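Beta-galacturonidase (Eisenbergiella tayi, PDB 6NCW) hydrolyses beta-galacturonides as a glycoside hydrolase of family 2, and probably has some beta-glucuronidase activity. Local coordinates at residues 23-28 and 47-52; 51-56 and 118-123; 73-78 and 114-119. All blocks are in the same frame, centred on the assembly; numbering follows the deposited sequence.

Contact 1 (23-28 and 47-52); sequences FHTIGT and PDTVSY
Tyr-52 lays its ring over Thr-25, and the pair joins the end region of strand 19-26 to the loop that leads into strand 55-63. Both belong to the N-terminal beta-sandwich of this family 2 glycoside hydrolase. Tyr-52 closes a type I turn begun at Thr-49, with a backbone bond of 3.0 Å from Tyr-52 N to Thr-49 O. From CB the side chain leaves with CG trans to the backbone N (chi1 -179°), which carries the ring out across the strand. CG, at the near end, is 3.9 Å from Thr-25 CG2. That methyl sits almost on the ring axis, 3.5 Å from the centroid of the Tyr-52 ring and 11° off its normal, a well-centred CH-pi contact touching all six carbons. Farther out, Tyr-52 CZ comes under Thr-25 CB at 3.6 Å. The hydroxyl at the tip is spoken for by Gln-55 O, to which it donates a hydrogen bond, so the neighbouring carbonyl of Ile-26 at the ring edge is a close neighbour and not its acceptor.

Deeper in, around the buried Thr-49 and Phe-23, methyl and ring carbons continue the contact. Thr-49 OG1 is hydrogen-bonded to Trp-43 O, and the methyl branch faces the strand. The Phe-23 ring is also packed by Tyr-58 and Tyr-46, and it offers its edge to Thr-49 CG2. The methyl of Thr-49 thus bridges two strand residues on the same side, lying 4.1 Å from Phe-23 CE1 and 3.7 Å from Thr-25 CG2.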
ATOM      1  N   PHE A  23     -18.856  30.191   3.590  1.00 23.08           N
ATOM      2  CA  PHE A  23     -19.476  28.897   3.821  1.00 25.35           C
ATOM      3  C   PHE A  23     -19.587  28.614   5.311  1.00 21.84           C
ATOM      4  O   PHE A  23     -18.637  28.828   6.066  1.00 24.01           O
ATOM      5  CB  PHE A  23     -18.661  27.773   3.144  1.00 23.59           C
ATOM      6  CG  PHE A  23     -19.141  26.369   3.469  1.00 24.28           C
ATOM      7  CD1 PHE A  23     -18.522  25.610   4.460  1.00 23.21           C
ATOM      8  CD2 PHE A  23     -20.187  25.799   2.757  1.00 22.12           C
ATOM      9  CE1 PHE A  23     -18.953  24.306   4.745  1.00 21.17           C
ATOM     10  CE2 PHE A  23     -20.626  24.504   3.038  1.00 21.22           C
ATOM     11  CZ  PHE A  23     -20.004  23.753   4.030  1.00 18.15           C
ATOM     12  N   HIS A  24     -20.746  28.105   5.721  1.00 22.07           N
ATOM     13  CA  HIS A  24     -20.905  27.549   7.054  1.00 22.34           C
ATOM     14  C   HIS A  24     -22.070  26.562   7.033  1.00 22.01           C
ATOM     15  O   HIS A  24     -23.028  26.741   6.275  1.00 22.03           O
ATOM     16  CB  HIS A  24     -21.105  28.652   8.113  1.00 27.00           C
ATOM     17  CG  HIS A  24     -22.332  29.481   7.923  1.00 25.18           C
ATOM     18  ND1 HIS A  24     -23.562  29.115   8.427  1.00 23.85           N
ATOM     19  CD2 HIS A  24     -22.514  30.673   7.306  1.00 27.02           C
ATOM     20  CE1 HIS A  24     -24.451  30.043   8.123  1.00 27.01           C
ATOM     21  NE2 HIS A  24     -23.841  30.995   7.439  1.00 25.11           N
ATOM     22  N   THR A  25     -21.946  25.484   7.825  1.00 19.63           N
ATOM     23  CA  THR A  25     -23.057  24.563   8.031  1.00 23.64           C
ATOM     24  C   THR A  25     -24.141  25.235   8.882  1.00 26.48           C
ATOM     25  O   THR A  25     -23.872  26.169   9.641  1.00 26.75           O
ATOM     26  CB  THR A  25     -22.593  23.275   8.726  1.00 25.99           C
ATOM     27  OG1 THR A  25     -22.067  23.589  10.024  1.00 23.51           O
ATOM     28  CG2 THR A  25     -21.532  22.547   7.903  1.00 21.36           C
ATOM     29  N   ILE A  26     -25.377  24.744   8.766  1.00 23.88           N
ATOM     30  CA  ILE A  26     -26.470  25.251   9.589  1.00 31.53           C
ATOM     31  C   ILE A  26     -27.237  24.095  10.213  1.00 32.18           C
ATOM     32  O   ILE A  26     -27.174  22.953   9.758  1.00 32.41           O
ATOM     33  CB  ILE A  26     -27.429  26.166   8.804  1.00 31.77           C
ATOM     34  CG1 ILE A  26     -28.046  25.427   7.630  1.00 28.96           C
ATOM     35  CG2 ILE A  26     -26.705  27.400   8.310  1.00 28.00           C
ATOM     36  CD1 ILE A  26     -28.875  26.349   6.728  1.00 33.90           C
ATOM     37  N   GLY A  27     -27.963  24.411  11.285  1.00 35.26           N
ATOM     38  CA  GLY A  27     -28.767  23.439  12.003  1.00 36.22           C
ATOM     39  C   GLY A  27     -28.341  23.233  13.447  1.00 41.34           C
ATOM     40  O   GLY A  27     -28.427  22.112  13.967  1.00 44.13           O
ATOM     41  N   THR A  28     -27.883  24.294  14.114  1.00 42.05           N
ATOM     42  CA  THR A  28     -27.384  24.202  15.487  1.00 44.38           C
ATOM     43  C   THR A  28     -27.756  25.464  16.267  1.00 43.43           C
ATOM     44  O   THR A  28     -28.237  26.458  15.708  1.00 39.28           O
ATOM     45  CB  THR A  28     -25.862  23.990  15.533  1.00 42.12           C
ATOM     46  OG1 THR A  28     -25.224  24.851  14.578  1.00 47.30           O
ATOM     47  CG2 THR A  28     -25.503  22.533  15.235  1.00 41.82           C
ATOM     48  N   PRO A  47     -11.749  20.204   4.888  1.00 21.08           N
ATOM     49  CA  PRO A  47     -11.345  19.458   6.092  1.00 21.19           C
ATOM     50  C   PRO A  47     -12.410  19.313   7.185  1.00 22.78           C
ATOM     51  O   PRO A  47     -12.550  18.215   7.732  1.00 23.13           O
ATOM     52  CB  PRO A  47     -10.130  20.265   6.563  1.00 22.68           C
ATOM     53  CG  PRO A  47      -9.489  20.663   5.279  1.00 24.41           C
ATOM     54  CD  PRO A  47     -10.647  21.036   4.373  1.00 19.55           C
ATOM     55  N   ASP A  48     -13.178  20.354   7.507  1.00 20.69           N
ATOM     56  CA  ASP A  48     -14.084  20.289   8.653  1.00 25.63           C
ATOM     57  C   ASP A  48     -15.439  19.671   8.326  1.00 24.98           C
ATOM     58  O   ASP A  48     -16.250  19.469   9.236  1.00 24.17           O
ATOM     59  CB  ASP A  48     -14.279  21.691   9.249  1.00 27.68           C
ATOM     60  CG  ASP A  48     -12.960  22.325   9.654  1.00 27.77           C
ATOM     61  OD1 ASP A  48     -12.304  21.780  10.563  1.00 37.17           O
ATOM     62  OD2 ASP A  48     -12.553  23.328   9.036  1.00 36.43           O
ATOM     63  N   THR A  49     -15.700  19.348   7.061  1.00 18.93           N
ATOM     64  CA  THR A  49     -16.988  18.797   6.676  1.00 17.81           C
ATOM     65  C   THR A  49     -16.829  17.529   5.823  1.00 19.71           C
ATOM     66  O   THR A  49     -17.755  17.140   5.115  1.00 18.46           O
ATOM     67  CB  THR A  49     -17.814  19.874   5.963  1.00 23.23           C
ATOM     68  OG1 THR A  49     -16.993  20.593   5.040  1.00 20.41           O
ATOM     69  CG2 THR A  49     -18.358  20.900   6.970  1.00 21.86           C
ATOM     70  N   VAL A  50     -15.687  16.844   5.918  1.00 20.17           N
ATOM     71  CA  VAL A  50     -15.499  15.581   5.188  1.00 22.66           C
ATOM     72  C   VAL A  50     -16.640  14.582   5.418  1.00 21.25           C
ATOM     73  O   VAL A  50     -16.982  13.810   4.515  1.00 24.29           O
ATOM     74  CB  VAL A  50     -14.133  14.966   5.540  1.00 21.68           C
ATOM     75  CG1 VAL A  50     -13.013  15.890   5.078  1.00 22.71           C
ATOM     76  CG2 VAL A  50     -14.026  14.680   7.062  1.00 24.27           C
ATOM     77  N   SER A  51     -17.283  14.608   6.589  1.00 22.24           N
ATOM     78  CA  SER A  51     -18.394  13.698   6.891  1.00 24.03           C
ATOM     79  C   SER A  51     -19.747  14.396   7.076  1.00 27.47           C
ATOM     80  O   SER A  51     -20.672  13.780   7.608  1.00 29.75           O
ATOM     81  CB  SER A  51     -18.098  12.885   8.150  1.00 23.99           C
ATOM     82  OG  SER A  51     -16.984  12.029   7.966  1.00 31.00           O
ATOM     83  N   TYR A  52     -19.906  15.645   6.642  1.00 25.40           N
ATOM     84  CA  TYR A  52     -21.118  16.396   6.977  1.00 24.61           C
ATOM     85  C   TYR A  52     -22.270  16.081   6.013  1.00 25.81           C
ATOM     86  O   TYR A  52     -22.153  16.277   4.794  1.00 21.23           O
ATOM     87  CB  TYR A  52     -20.836  17.897   6.980  1.00 23.01           C
ATOM     88  CG  TYR A  52     -22.054  18.705   7.335  1.00 21.96           C
ATOM     89  CD1 TYR A  52     -22.536  18.714   8.639  1.00 26.52           C
ATOM     90  CD2 TYR A  52     -22.735  19.438   6.378  1.00 21.73           C
ATOM     91  CE1 TYR A  52     -23.652  19.430   8.988  1.00 23.53           C
ATOM     92  CE2 TYR A  52     -23.875  20.163   6.725  1.00 23.43           C
ATOM     93  CZ  TYR A  52     -24.323  20.146   8.034  1.00 24.18           C
ATOM     94  OH  TYR A  52     -25.443  20.854   8.409  1.00 24.30           O
TER

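Contact 2 (51-56 and 118-123); sequences SYRGQA and NSFGPD
Gly-54 and Asn-118 bind each other twice. Gly-54 N donates to Asn-118 OD1 at 2.9 Å, the amide nitrogen lying nearly in line with the side-chain C=O, and Asn-118 N returns a bond to Gly-54 O at 3.2 Å. The Asn-118 torsion makes this possible: CG stands between its own backbone N and carbonyl carbon (chi1 69°), which puts OD1 on the same side as the amide. A third bond runs from Arg-53 NH1 to Asn-118 O at 2.9 Å, the acceptor lying in the guanidinium plane.

Stacking takes over at the tip of Arg-53. Its chain bends at chi3, and the guanidinium lies flat on the Phe-120 ring, centres 4.3 Å apart and planes at 13°, a cation-pi arrangement. Asn-118 ND2 covers the opposite face, so the group is sandwiched, while Gln-133 and Ser-134 O bind its nitrogens. Van der Waals contact is added by Ser-119 OG, which is hydrogen-bonded to Asp-117 OD1 and rests 3.5 Å from Gly-54 CA, and by Arg-53 CG against Asn-118 OD1.

The contact continues the pairing of strands 55-63 and 109-117 beyond their regular ends. Farther along the loop, Asp-123 O accepts from Gln-352 on helix 349-364.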
ATOM      1  N   SER A  51     -17.283  14.608   6.589  1.00 22.24           N
ATOM      2  CA  SER A  51     -18.394  13.698   6.891  1.00 24.03           C
ATOM      3  C   SER A  51     -19.747  14.396   7.076  1.00 27.47           C
ATOM      4  O   SER A  51     -20.672  13.780   7.608  1.00 29.75           O
ATOM      5  CB  SER A  51     -18.098  12.885   8.150  1.00 23.99           C
ATOM      6  OG  SER A  51     -16.984  12.029   7.966  1.00 31.00           O
ATOM      7  N   TYR A  52     -19.906  15.645   6.642  1.00 25.40           N
ATOM      8  CA  TYR A  52     -21.118  16.396   6.977  1.00 24.61           C
ATOM      9  C   TYR A  52     -22.270  16.081   6.013  1.00 25.81           C
ATOM     10  O   TYR A  52     -22.153  16.277   4.794  1.00 21.23           O
ATOM     11  CB  TYR A  52     -20.836  17.897   6.980  1.00 23.01           C
ATOM     12  CG  TYR A  52     -22.054  18.705   7.335  1.00 21.96           C
ATOM     13  CD1 TYR A  52     -22.536  18.714   8.639  1.00 26.52           C
ATOM     14  CD2 TYR A  52     -22.735  19.438   6.378  1.00 21.73           C
ATOM     15  CE1 TYR A  52     -23.652  19.430   8.988  1.00 23.53           C
ATOM     16  CE2 TYR A  52     -23.875  20.163   6.725  1.00 23.43           C
ATOM     17  CZ  TYR A  52     -24.323  20.146   8.034  1.00 24.18           C
ATOM     18  OH  TYR A  52     -25.443  20.854   8.409  1.00 24.30           O
ATOM     19  N   ARG A  53     -23.400  15.636   6.565  1.00 23.24           N
ATOM     20  CA  ARG A  53     -24.650  15.513   5.815  1.00 27.93           C
ATOM     21  C   ARG A  53     -25.706  16.385   6.480  1.00 21.80           C
ATOM     22  O   ARG A  53     -25.954  16.254   7.685  1.00 21.52           O
ATOM     23  CB  ARG A  53     -25.142  14.060   5.729  1.00 23.73           C
ATOM     24  CG  ARG A  53     -26.394  13.978   4.859  1.00 24.92           C
ATOM     25  CD  ARG A  53     -26.586  12.679   4.124  1.00 24.61           C
ATOM     26  NE  ARG A  53     -25.339  12.020   3.705  1.00 25.32           N
ATOM     27  CZ  ARG A  53     -24.847  12.023   2.465  1.00 27.84           C
ATOM     28  NH1 ARG A  53     -25.460  12.676   1.486  1.00 21.40           N
ATOM     29  NH2 ARG A  53     -23.731  11.360   2.203  1.00 30.04           N
ATOM     30  N   GLY A  54     -26.309  17.274   5.703  1.00 20.90           N
ATOM     31  CA  GLY A  54     -27.198  18.286   6.255  1.00 24.18           C
ATOM     32  C   GLY A  54     -27.298  19.471   5.311  1.00 23.58           C
ATOM     33  O   GLY A  54     -27.006  19.357   4.127  1.00 21.81           O
ATOM     34  N   GLN A  55     -27.716  20.604   5.873  1.00 19.44           N
ATOM     35  CA  GLN A  55     -27.758  21.885   5.179  1.00 19.19           C
ATOM     36  C   GLN A  55     -26.503  22.701   5.449  1.00 19.31           C
ATOM     37  O   GLN A  55     -25.919  22.641   6.535  1.00 18.28           O
ATOM     38  CB  GLN A  55     -28.953  22.728   5.633  1.00 25.40           C
ATOM     39  CG  GLN A  55     -30.318  22.102   5.448  1.00 24.78           C
ATOM     40  CD  GLN A  55     -31.394  22.992   6.029  1.00 36.22           C
ATOM     41  OE1 GLN A  55     -31.268  23.461   7.160  1.00 32.02           O
ATOM     42  NE2 GLN A  55     -32.444  23.252   5.256  1.00 32.01           N
ATOM     43  N   ALA A  56     -26.134  23.522   4.474  1.00 18.00           N
ATOM     44  CA  ALA A  56     -25.066  24.488   4.669  1.00 24.25           C
ATOM     45  C   ALA A  56     -25.371  25.718   3.825  1.00 21.96           C
ATOM     46  O   ALA A  56     -26.155  25.657   2.880  1.00 23.86           O
ATOM     47  CB  ALA A  56     -23.706  23.893   4.311  1.00 20.04           C
ATOM     48  N   ASN A 118     -27.720  18.062   1.293  1.00 23.96           N
ATOM     49  CA  ASN A 118     -27.500  16.709   0.780  1.00 25.82           C
ATOM     50  C   ASN A 118     -28.145  15.634   1.663  1.00 25.56           C
ATOM     51  O   ASN A 118     -27.811  14.443   1.540  1.00 24.81           O
ATOM     52  CB  ASN A 118     -25.995  16.441   0.575  1.00 21.88           C
ATOM     53  CG  ASN A 118     -25.200  16.342   1.874  1.00 23.98           C
ATOM     54  OD1 ASN A 118     -25.709  16.588   2.971  1.00 26.70           O
ATOM     55  ND2 ASN A 118     -23.918  15.998   1.742  1.00 21.61           N
ATOM     56  N   SER A 119     -29.071  16.030   2.535  1.00 25.97           N
ATOM     57  CA  SER A 119     -29.781  15.090   3.396  1.00 21.55           C
ATOM     58  C   SER A 119     -30.526  14.046   2.579  1.00 24.73           C
ATOM     59  O   SER A 119     -31.051  14.326   1.498  1.00 22.89           O
ATOM     60  CB  SER A 119     -30.801  15.819   4.278  1.00 23.22           C
ATOM     61  OG  SER A 119     -30.178  16.763   5.133  1.00 31.10           O
ATOM     62  N   PHE A 120     -30.594  12.834   3.123  1.00 24.73           N
ATOM     63  CA  PHE A 120     -31.502  11.812   2.623  1.00 24.83           C
ATOM     64  C   PHE A 120     -32.802  11.856   3.419  1.00 24.70           C
ATOM     65  O   PHE A 120     -32.821  12.258   4.586  1.00 27.64           O
ATOM     66  CB  PHE A 120     -30.891  10.412   2.749  1.00 23.31           C
ATOM     67  CG  PHE A 120     -29.611  10.218   1.981  1.00 24.27           C
ATOM     68  CD1 PHE A 120     -29.488  10.636   0.672  1.00 23.94           C
ATOM     69  CD2 PHE A 120     -28.540   9.590   2.577  1.00 22.09           C
ATOM     70  CE1 PHE A 120     -28.307  10.422  -0.022  1.00 21.95           C
ATOM     71  CE2 PHE A 120     -27.375   9.375   1.896  1.00 21.70           C
ATOM     72  CZ  PHE A 120     -27.250   9.801   0.599  1.00 20.58           C
ATOM     73  N   GLY A 121     -33.881  11.398   2.795  1.00 25.38           N
ATOM     74  CA  GLY A 121     -35.165  11.336   3.452  1.00 27.78           C
ATOM     75  C   GLY A 121     -36.322  11.381   2.474  1.00 29.62           C
ATOM     76  O   GLY A 121     -36.134  11.352   1.255  1.00 26.55           O
ATOM     77  N   PRO A 122     -37.550  11.477   3.002  1.00 31.46           N
ATOM     78  CA  PRO A 122     -38.743  11.329   2.145  1.00 27.78           C
ATOM     79  C   PRO A 122     -38.868  12.359   1.042  1.00 27.44           C
ATOM     80  O   PRO A 122     -39.514  12.077   0.018  1.00 27.29           O
ATOM     81  CB  PRO A 122     -39.904  11.458   3.142  1.00 31.67           C
ATOM     82  CG  PRO A 122     -39.313  11.127   4.468  1.00 32.84           C
ATOM     83  CD  PRO A 122     -37.896  11.597   4.426  1.00 29.55           C
ATOM     84  N   ASP A 123     -38.331  13.567   1.234  1.00 27.24           N
ATOM     85  CA  ASP A 123     -38.443  14.590   0.197  1.00 32.40           C
ATOM     86  C   ASP A 123     -37.606  14.257  -1.030  1.00 29.09           C
ATOM     87  O   ASP A 123     -37.853  14.822  -2.103  1.00 20.64           O
ATOM     88  CB  ASP A 123     -38.002  15.962   0.723  1.00 29.43           C
ATOM     89  CG  ASP A 123     -38.839  16.448   1.901  1.00 37.93           C
ATOM     90  OD1 ASP A 123     -39.899  15.846   2.187  1.00 35.07           O
ATOM     91  OD2 ASP A 123     -38.431  17.449   2.534  1.00 41.07           O
TER

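Contact 3 (73-78 and 114-119); sequences KGVSHT and VIADNS
The peptide bond between Ser-76 and His-77 is cis, although no proline follows it, and it stands just where His-77 meets Asp-117. Two successive amides then share one carbonyl: His-77 N and Thr-78 N each lie 2.9 Å from Asp-117 O. The shared carbonyl marks the start of strand 78-83 beside strand 109-117 in the N-terminal beta-sandwich. Thr-78 N approaches in the carbonyl plane, whereas His-77 N comes from above it. Thr-78 and Asp-117 form an antiparallel hydrogen-bonded pair whose return bond, from Asp-117 N to Thr-78 O, is weak. Their CB atoms lie on one face of the sheet.

The His-77 side chain stands over its own backbone (chi1 58°) and reaches beyond the strand end. NE2 donates to Ser-119 O at 2.8 Å; the acceptor is in the ring plane, but the bond is bent to 131° at the hydrogen. At the other nitrogen, ND1 and Thr-78 OG1 are 2.8 Å apart, and either could donate. With both nitrogens held, the rotation of the ring is fixed. Asp-117 O and Asn-118 CA lie over one of its faces, the CA 3.8 Å from the ring centroid in a CH-pi contact, and the ring also stacks with His-127.

Toward the interior, Val-75 CG1 packs on Ala-116 CB at 3.8 Å, with Val-114 CG1 nearby. At the strand end Asp-117 makes an Asx turn that includes Ser-119, whose carbonyl accepts from His-77 NE2: Asp-117 OD1 accepts from Ser-119 N above the carboxylate plane and from Ser-119 OG, 2.8 Å away, on its syn lone pair.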
ATOM      1  N   LYS A  73     -25.469  25.824 -12.508  1.00 20.88           N
ATOM      2  CA  LYS A  73     -25.239  24.625 -13.306  1.00 22.89           C
ATOM      3  C   LYS A  73     -25.357  23.339 -12.490  1.00 22.68           C
ATOM      4  O   LYS A  73     -25.626  22.282 -13.066  1.00 23.54           O
ATOM      5  CB  LYS A  73     -23.866  24.684 -13.975  1.00 23.33           C
ATOM      6  CG  LYS A  73     -23.742  25.750 -15.066  1.00 22.47           C
ATOM      7  CD  LYS A  73     -24.623  25.442 -16.268  1.00 23.65           C
ATOM      8  CE  LYS A  73     -24.347  26.452 -17.396  1.00 27.81           C
ATOM      9  NZ  LYS A  73     -25.200  26.224 -18.594  1.00 29.77           N
ATOM     10  N   GLY A  74     -25.153  23.402 -11.179  1.00 17.41           N
ATOM     11  CA  GLY A  74     -25.469  22.281 -10.323  1.00 17.94           C
ATOM     12  C   GLY A  74     -25.280  22.603  -8.857  1.00 19.68           C
ATOM     13  O   GLY A  74     -24.228  23.102  -8.461  1.00 19.33           O
ATOM     14  N   VAL A  75     -26.288  22.322  -8.038  1.00 20.81           N
ATOM     15  CA  VAL A  75     -26.185  22.422  -6.586  1.00 18.50           C
ATOM     16  C   VAL A  75     -26.557  21.058  -6.013  1.00 18.16           C
ATOM     17  O   VAL A  75     -27.661  20.555  -6.273  1.00 18.65           O
ATOM     18  CB  VAL A  75     -27.094  23.524  -6.012  1.00 22.66           C
ATOM     19  CG1 VAL A  75     -26.949  23.594  -4.494  1.00 18.54           C
ATOM     20  CG2 VAL A  75     -26.808  24.903  -6.657  1.00 16.38           C
ATOM     21  N   SER A  76     -25.649  20.467  -5.219  1.00 19.39           N
ATOM     22  CA  SER A  76     -25.842  19.120  -4.681  1.00 20.72           C
ATOM     23  C   SER A  76     -26.462  19.170  -3.286  1.00 19.94           C
ATOM     24  O   SER A  76     -25.882  19.769  -2.378  1.00 24.70           O
ATOM     25  CB  SER A  76     -24.507  18.372  -4.612  1.00 20.29           C
ATOM     26  OG  SER A  76     -23.967  18.131  -5.895  1.00 21.61           O
ATOM     27  N   HIS A  77     -27.627  18.536  -3.100  1.00 22.09           N
ATOM     28  CA  HIS A  77     -28.515  18.104  -4.180  1.00 23.66           C
ATOM     29  C   HIS A  77     -29.850  18.889  -4.146  1.00 24.97           C
ATOM     30  O   HIS A  77     -30.610  18.875  -5.101  1.00 25.87           O
ATOM     31  CB  HIS A  77     -28.778  16.591  -4.126  1.00 24.94           C
ATOM     32  CG  HIS A  77     -29.387  16.100  -2.849  1.00 21.82           C
ATOM     33  ND1 HIS A  77     -30.591  16.565  -2.362  1.00 26.04           N
ATOM     34  CD2 HIS A  77     -28.983  15.139  -1.988  1.00 21.77           C
ATOM     35  CE1 HIS A  77     -30.889  15.931  -1.244  1.00 24.90           C
ATOM     36  NE2 HIS A  77     -29.933  15.052  -0.997  1.00 25.49           N
ATOM     37  N   THR A  78     -30.111  19.593  -3.044  1.00 23.00           N
ATOM     38  CA  THR A  78     -31.309  20.411  -2.897  1.00 26.27           C
ATOM     39  C   THR A  78     -30.900  21.846  -2.584  1.00 23.52           C
ATOM     40  O   THR A  78     -30.105  22.074  -1.667  1.00 23.05           O
ATOM     41  CB  THR A  78     -32.205  19.816  -1.801  1.00 27.34           C
ATOM     42  OG1 THR A  78     -32.608  18.490  -2.203  1.00 27.17           O
ATOM     43  CG2 THR A  78     -33.445  20.676  -1.556  1.00 25.14           C
ATOM     44  N   VAL A 114     -26.983  30.797  -1.081  1.00 26.11           N
ATOM     45  CA  VAL A 114     -27.507  29.515  -1.525  1.00 26.05           C
ATOM     46  C   VAL A 114     -27.468  28.562  -0.340  1.00 24.89           C
ATOM     47  O   VAL A 114     -26.412  28.372   0.276  1.00 25.49           O
ATOM     48  CB  VAL A 114     -26.704  28.953  -2.706  1.00 24.63           C
ATOM     49  CG1 VAL A 114     -27.318  27.649  -3.194  1.00 23.71           C
ATOM     50  CG2 VAL A 114     -26.642  29.971  -3.815  1.00 22.10           C
ATOM     51  N   ILE A 115     -28.620  27.995  -0.002  1.00 23.36           N
ATOM     52  CA  ILE A 115     -28.697  26.933   0.995  1.00 25.04           C
ATOM     53  C   ILE A 115     -28.637  25.619   0.220  1.00 25.26           C
ATOM     54  O   ILE A 115     -29.531  25.320  -0.577  1.00 26.28           O
ATOM     55  CB  ILE A 115     -29.976  27.020   1.840  1.00 27.91           C
ATOM     56  CG1 ILE A 115     -30.238  28.455   2.325  1.00 24.99           C
ATOM     57  CG2 ILE A 115     -29.899  26.053   3.018  1.00 26.58           C
ATOM     58  CD1 ILE A 115     -29.230  28.936   3.319  1.00 25.24           C
ATOM     59  N   ALA A 116     -27.569  24.856   0.424  1.00 24.08           N
ATOM     60  CA  ALA A 116     -27.404  23.546  -0.193  1.00 23.06           C
ATOM     61  C   ALA A 116     -27.640  22.472   0.850  1.00 24.05           C
ATOM     62  O   ALA A 116     -27.240  22.621   2.009  1.00 26.75           O
ATOM     63  CB  ALA A 116     -26.005  23.375  -0.792  1.00 18.52           C
ATOM     64  N   ASP A 117     -28.255  21.376   0.422  1.00 24.55           N
ATOM     65  CA  ASP A 117     -28.679  20.313   1.316  1.00 22.68           C
ATOM     66  C   ASP A 117     -28.450  18.969   0.631  1.00 21.89           C
ATOM     67  O   ASP A 117     -28.923  18.769  -0.488  1.00 22.13           O
ATOM     68  CB  ASP A 117     -30.159  20.497   1.665  1.00 21.30           C
ATOM     69  CG  ASP A 117     -30.645  19.510   2.690  1.00 27.07           C
ATOM     70  OD1 ASP A 117     -29.813  18.737   3.240  1.00 27.80           O
ATOM     71  OD2 ASP A 117     -31.864  19.513   2.956  1.00 31.18           O
ATOM     72  N   ASN A 118     -27.720  18.062   1.293  1.00 23.96           N
ATOM     73  CA  ASN A 118     -27.500  16.709   0.780  1.00 25.82           C
ATOM     74  C   ASN A 118     -28.145  15.634   1.663  1.00 25.56           C
ATOM     75  O   ASN A 118     -27.811  14.443   1.540  1.00 24.81           O
ATOM     76  CB  ASN A 118     -25.995  16.441   0.575  1.00 21.88           C
ATOM     77  CG  ASN A 118     -25.200  16.342   1.874  1.00 23.98           C
ATOM     78  OD1 ASN A 118     -25.709  16.588   2.971  1.00 26.70           O
ATOM     79  ND2 ASN A 118     -23.918  15.998   1.742  1.00 21.61           N
ATOM     80  N   SER A 119     -29.071  16.030   2.535  1.00 25.97           N
ATOM     81  CA  SER A 119     -29.781  15.090   3.396  1.00 21.55           C
ATOM     82  C   SER A 119     -30.526  14.046   2.579  1.00 24.73           C
ATOM     83  O   SER A 119     -31.051  14.326   1.498  1.00 22.89           O
ATOM     84  CB  SER A 119     -30.801  15.819   4.278  1.00 23.22           C
ATOM     85  OG  SER A 119     -30.178  16.763   5.133  1.00 31.10           O
TER

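The three contacts follow one another across the six-stranded antiparallel sheet, in which strands 19-26, 55-63, 109-117 and 78-83 are consecutive neighbours. Contacts 1 and 2 share Ser-51 and Tyr-52, with centres about 11 Å apart, and Ile-26 N probably bonds to Gln-55 O at 3.1 Å. Contacts 2 and 3 share Asn-118 and Ser-119, their centres about 9 Å apart, and Ala-56 N to Ala-116 O, 2.8 Å, probably links them likewise. Contact 2 comes nearest the active site: the side chain of Phe-120 is about 11 Å from those of Asp-131 and Arg-337, which bind galacturonate in another structure of this enzyme. Contacts 1 and 3 lie away from that pocket.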